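Alcohol dehydrogenase (Escherichia coli, PDB 5VM2) is an oxidoreductase of unknown specificity, involved in membrane biogenesis, that probably uses NAD or NADP to act on CH-OH groups and carries a bound zinc ion. Local coordinates at residues A[87-99]-A[105-117]. Numbering follows the deposited sequence.
Sequences VNIEPGVPCGHCR and KYNICPDVDFMAT. With ZN (zinc ion), chain D.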
loop_
_atom_site.group_PDB
_atom_site.type_symbol
_atom_site.label_atom_id
_atom_site.label_comp_id
_atom_site.label_asym_id
_atom_site.label_seq_id
_atom_site.Cartn_x
_atom_site.Cartn_y
_atom_site.Cartn_z
ATOM N N VAL A 87 -9.281 13.374 8.449
ATOM C CA VAL A 87 -7.879 13.252 8.075
ATOM C C VAL A 87 -7.548 11.794 7.788
ATOM O O VAL A 87 -8.272 10.877 8.178
ATOM C CB VAL A 87 -6.935 13.780 9.184
ATOM C CG1 VAL A 87 -7.160 15.264 9.444
ATOM C CG2 VAL A 87 -7.125 12.974 10.461
ATOM N N ASN A 88 -6.432 11.588 7.099
ATOM C CA ASN A 88 -5.769 10.294 7.092
ATOM C C ASN A 88 -4.378 10.465 7.694
ATOM O O ASN A 88 -3.944 11.578 8.004
ATOM C CB ASN A 88 -5.727 9.679 5.684
ATOM C CG ASN A 88 -4.884 10.473 4.691
ATOM O OD1 ASN A 88 -4.091 11.337 5.057
ATOM N ND2 ASN A 88 -5.047 10.152 3.411
ATOM N N ILE A 89 -3.676 9.353 7.873
ATOM C CA ILE A 89 -2.350 9.380 8.467
ATOM C C ILE A 89 -1.385 8.640 7.553
ATOM O O ILE A 89 -1.736 7.621 6.944
ATOM C CB ILE A 89 -2.341 8.779 9.890
ATOM C CG1 ILE A 89 -2.687 7.295 9.864
ATOM C CG2 ILE A 89 -3.296 9.542 10.817
ATOM C CD1 ILE A 89 -2.120 6.545 11.041
ATOM N N GLU A 90 -0.184 9.190 7.419
ATOM C CA GLU A 90 0.925 8.466 6.824
ATOM C C GLU A 90 1.575 7.637 7.921
ATOM O O GLU A 90 2.119 8.211 8.875
ATOM C CB GLU A 90 1.930 9.429 6.210
ATOM C CG GLU A 90 3.061 8.752 5.455
ATOM C CD GLU A 90 3.956 9.732 4.705
ATOM O OE1 GLU A 90 3.540 10.888 4.475
ATOM O OE2 GLU A 90 5.086 9.338 4.343
ATOM N N PRO A 91 1.523 6.305 7.853
ATOM C CA PRO A 91 1.826 5.484 9.034
ATOM C C PRO A 91 3.306 5.299 9.334
ATOM O O PRO A 91 3.631 4.648 10.335
ATOM C CB PRO A 91 1.167 4.140 8.688
ATOM C CG PRO A 91 1.198 4.083 7.206
ATOM C CD PRO A 91 1.027 5.501 6.724
ATOM N N GLY A 92 4.210 5.835 8.521
ATOM C CA GLY A 92 5.624 5.739 8.828
ATOM C C GLY A 92 6.217 7.063 9.257
ATOM O O GLY A 92 6.341 7.983 8.444
ATOM N N VAL A 93 6.585 7.175 10.531
ATOM C CA VAL A 93 7.129 8.409 11.091
ATOM C C VAL A 93 8.642 8.240 11.202
ATOM O O VAL A 93 9.107 7.489 12.075
ATOM C CB VAL A 93 6.508 8.729 12.455
ATOM C CG1 VAL A 93 7.117 10.007 13.025
ATOM C CG2 VAL A 93 4.987 8.828 12.345
ATOM N N PRO A 94 9.436 8.919 10.380
ATOM C CA PRO A 94 10.882 8.703 10.378
ATOM C C PRO A 94 11.554 9.520 11.473
ATOM O O PRO A 94 10.933 10.349 12.139
ATOM C CB PRO A 94 11.287 9.196 8.990
ATOM C CG PRO A 94 10.367 10.366 8.778
ATOM C CD PRO A 94 9.054 10.005 9.464
ATOM N N CYS A 95 12.861 9.287 11.633
ATOM C CA CYS A 95 13.578 9.919 12.734
ATOM C C CYS A 95 13.830 11.402 12.479
ATOM O O CYS A 95 13.898 12.181 13.435
ATOM C CB CYS A 95 14.892 9.177 13.017
ATOM S SG CYS A 95 16.372 9.647 12.058
ATOM N N GLY A 96 13.948 11.816 11.214
ATOM C CA GLY A 96 14.116 13.213 10.872
ATOM C C GLY A 96 15.532 13.757 10.943
ATOM O O GLY A 96 15.747 14.919 10.573
ATOM N N HIS A 97 16.511 12.969 11.398
ATOM C CA HIS A 97 17.866 13.480 11.562
ATOM C C HIS A 97 18.962 12.596 10.978
ATOM O O HIS A 97 20.123 13.022 10.976
ATOM C CB HIS A 97 18.174 13.720 13.051
ATOM C CG HIS A 97 18.081 12.488 13.896
ATOM N ND1 HIS A 97 19.059 11.515 13.908
ATOM C CD2 HIS A 97 17.127 12.071 14.763
ATOM C CE1 HIS A 97 18.710 10.552 14.741
ATOM N NE2 HIS A 97 17.542 10.865 15.274
ATOM N N CYS A 98 18.649 11.396 10.496
ATOM C CA CYS A 98 19.684 10.542 9.936
ATOM C C CYS A 98 20.018 10.976 8.508
ATOM O O CYS A 98 19.358 11.837 7.919
ATOM C CB CYS A 98 19.249 9.076 9.966
ATOM S SG CYS A 98 18.007 8.619 8.741
ATOM N N ARG A 99 21.068 10.359 7.950
ATOM C CA ARG A 99 21.502 10.711 6.598
ATOM C C ARG A 99 20.394 10.500 5.571
ATOM O O ARG A 99 20.287 11.273 4.612
ATOM C CB ARG A 99 22.752 9.907 6.214
ATOM C CG ARG A 99 22.467 8.579 5.526
ATOM C CD ARG A 99 23.678 7.650 5.494
ATOM N NE ARG A 99 24.607 7.924 4.394
ATOM C CZ ARG A 99 24.320 7.801 3.098
ATOM N NH1 ARG A 99 23.114 7.417 2.703
ATOM N NH2 ARG A 99 25.247 8.066 2.187
ATOM N N LYS A 105 15.135 10.717 1.599
ATOM C CA LYS A 105 14.719 9.321 1.543
ATOM C C LYS A 105 14.259 8.834 2.914
ATOM O O LYS A 105 14.620 7.739 3.349
ATOM C CB LYS A 105 15.850 8.430 1.031
ATOM C CG LYS A 105 16.237 8.605 -0.439
ATOM C CD LYS A 105 17.397 7.660 -0.777
ATOM C CE LYS A 105 17.883 7.799 -2.220
ATOM N NZ LYS A 105 19.125 6.988 -2.452
ATOM N N TYR A 106 13.446 9.632 3.614
ATOM C CA TYR A 106 13.036 9.244 4.961
ATOM C C TYR A 106 12.348 7.885 4.994
ATOM O O TYR A 106 12.314 7.249 6.053
ATOM C CB TYR A 106 12.134 10.322 5.585
ATOM C CG TYR A 106 10.735 10.482 4.995
ATOM C CD1 TYR A 106 9.716 9.583 5.300
ATOM C CD2 TYR A 106 10.422 11.565 4.178
ATOM C CE1 TYR A 106 8.434 9.740 4.781
ATOM C CE2 TYR A 106 9.133 11.729 3.655
ATOM C CZ TYR A 106 8.147 10.811 3.963
ATOM O OH TYR A 106 6.864 10.952 3.456
ATOM N N ASN A 107 11.819 7.411 3.860
ATOM C CA ASN A 107 11.133 6.123 3.855
ATOM C C ASN A 107 12.070 4.977 4.208
ATOM O O ASN A 107 11.623 3.960 4.752
ATOM C CB ASN A 107 10.471 5.866 2.500
ATOM C CG ASN A 107 11.442 5.955 1.337
ATOM O OD1 ASN A 107 12.256 6.875 1.259
ATOM N ND2 ASN A 107 11.338 5.008 0.406
ATOM N N ILE A 108 13.363 5.110 3.909
ATOM C CA ILE A 108 14.325 4.069 4.247
ATOM C C ILE A 108 15.061 4.384 5.546
ATOM O O ILE A 108 16.098 3.778 5.828
ATOM C CB ILE A 108 15.312 3.813 3.090
ATOM C CG1 ILE A 108 16.282 4.981 2.913
ATOM C CG2 ILE A 108 14.559 3.548 1.786
ATOM C CD1 ILE A 108 17.226 4.812 1.726
ATOM N N CYS A 109 14.541 5.316 6.344
ATOM C CA CYS A 109 15.126 5.644 7.636
ATOM C C CYS A 109 15.241 4.387 8.496
ATOM O O CYS A 109 14.252 3.654 8.650
ATOM C CB CYS A 109 14.270 6.692 8.354
ATOM S SG CYS A 109 14.716 7.019 10.090
ATOM N N PRO A 110 16.415 4.103 9.067
ATOM C CA PRO A 110 16.565 2.888 9.883
ATOM C C PRO A 110 15.795 2.928 11.191
ATOM O O PRO A 110 15.630 1.874 11.819
ATOM C CB PRO A 110 18.074 2.818 10.132
ATOM C CG PRO A 110 18.525 4.240 10.058
ATOM C CD PRO A 110 17.653 4.898 9.017
ATOM N N ASP A 111 15.323 4.095 11.623
ATOM C CA ASP A 111 14.551 4.226 12.851
ATOM C C ASP A 111 13.136 4.723 12.574
ATOM O O ASP A 111 12.569 5.464 13.378
ATOM C CB ASP A 111 15.254 5.157 13.836
ATOM C CG ASP A 111 16.546 4.572 14.376
ATOM O OD1 ASP A 111 16.527 3.419 14.852
ATOM O OD2 ASP A 111 17.577 5.270 14.330
ATOM N N VAL A 112 12.553 4.338 11.438
ATOM C CA VAL A 112 11.170 4.706 11.165
ATOM C C VAL A 112 10.253 3.983 12.141
ATOM O O VAL A 112 10.472 2.813 12.486
ATOM C CB VAL A 112 10.789 4.399 9.704
ATOM C CG1 VAL A 112 10.835 2.902 9.421
ATOM C CG2 VAL A 112 9.402 4.957 9.390
ATOM N N ASP A 113 9.244 4.693 12.624
ATOM C CA ASP A 113 8.223 4.078 13.467
ATOM C C ASP A 113 6.996 3.900 12.582
ATOM O O ASP A 113 6.261 4.856 12.321
ATOM C CB ASP A 113 7.934 4.941 14.690
ATOM C CG ASP A 113 6.759 4.433 15.509
ATOM O OD1 ASP A 113 6.322 5.126 16.451
ATOM O OD2 ASP A 113 6.270 3.329 15.201
ATOM N N PHE A 114 6.804 2.658 12.152
ATOM C CA PHE A 114 5.728 2.293 11.245
ATOM C C PHE A 114 4.653 1.542 12.018
ATOM O O PHE A 114 4.966 0.675 12.842
ATOM C CB PHE A 114 6.251 1.443 10.084
ATOM C CG PHE A 114 5.310 1.378 8.915
ATOM C CD1 PHE A 114 4.358 0.374 8.831
ATOM C CD2 PHE A 114 5.364 2.332 7.911
ATOM C CE1 PHE A 114 3.489 0.312 7.766
ATOM C CE2 PHE A 114 4.494 2.280 6.839
ATOM C CZ PHE A 114 3.553 1.268 6.764
ATOM N N MET A 115 3.393 1.886 11.754
ATOM C CA MET A 115 2.272 1.297 12.473
ATOM C C MET A 115 2.292 -0.223 12.398
ATOM O O MET A 115 2.654 -0.808 11.373
ATOM C CB MET A 115 0.950 1.816 11.909
ATOM C CG MET A 115 0.685 3.274 12.196
ATOM S SD MET A 115 -1.072 3.530 12.483
ATOM C CE MET A 115 -1.147 3.324 14.259
ATOM N N ALA A 116 1.903 -0.854 13.506
ATOM C CA ALA A 116 1.693 -2.298 13.580
ATOM C C ALA A 116 2.972 -3.087 13.328
ATOM O O ALA A 116 2.916 -4.221 12.843
ATOM C CB ALA A 116 0.599 -2.749 12.606
ATOM N N THR A 117 4.100 -2.447 13.663
ATOM C CA THR A 117 5.455 -3.030 13.554
ATOM C C THR A 117 6.353 -3.023 14.766
ATOM O O THR A 117 6.014 -2.545 15.813
ATOM C CB THR A 117 6.318 -2.611 12.360
ATOM O OG1 THR A 117 6.790 -1.289 12.576
ATOM C CG2 THR A 117 5.584 -2.730 11.114
HETATM ZN ZN ZN D . 15.960 8.932 9.832
#
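V93 and D113 form an antiparallel hydrogen-bonded pair, V93 N to D113 O and D113 N to V93 O both 2.9 Å and nearly straight. M115 N adds a bond to P91 O (3.1 Å). In the next pair of this two-stranded ladder, G92 faces F114 without hydrogen bonds between them, and CD2 of the F114 ring comes to 3.5 Å from G92 CA. P91 and F114 point the same way, side by side, with P91 CB over one face of the ring, offset toward its rim. M115 CG packs on P91 CB, and its bent chain brings SD within 3.5 Å of I89 CD1. P94 packs against Y106, its CG lying against CB and CD1 of the tyrosine. With E90 CG anti to the backbone N (chi1 -175°) and the chain extended beyond it, the carboxylate reaches the Y106 hydroxyl. Y106 OH donates to the syn lone pair of E90 OE2 (2.6 Å), near the plane of the ring, while Y137 pairs with OE1.

Past the ladder, C95, C98 and C109 bind zinc through SG, and C101 completes a four-cysteine site. This matches the structural zinc lobe of zinc-containing alcohol dehydrogenases. C109 SG also accepts the backbone N-H of C95 (3.3 Å), and C95 SG accepts that of H97. Such bonds would offset part of the thiolate charge. C95 SG sits over the centre of the H97 ring.

Helix 99-102 joins the two segments at the zinc end. At the other end, I89 and M115 pack on strand 128-132. Helix 145-163 borders P91 and F114 through E152, a magnesium ligand, and Y297 of helix 297-305 touches E90 and P91.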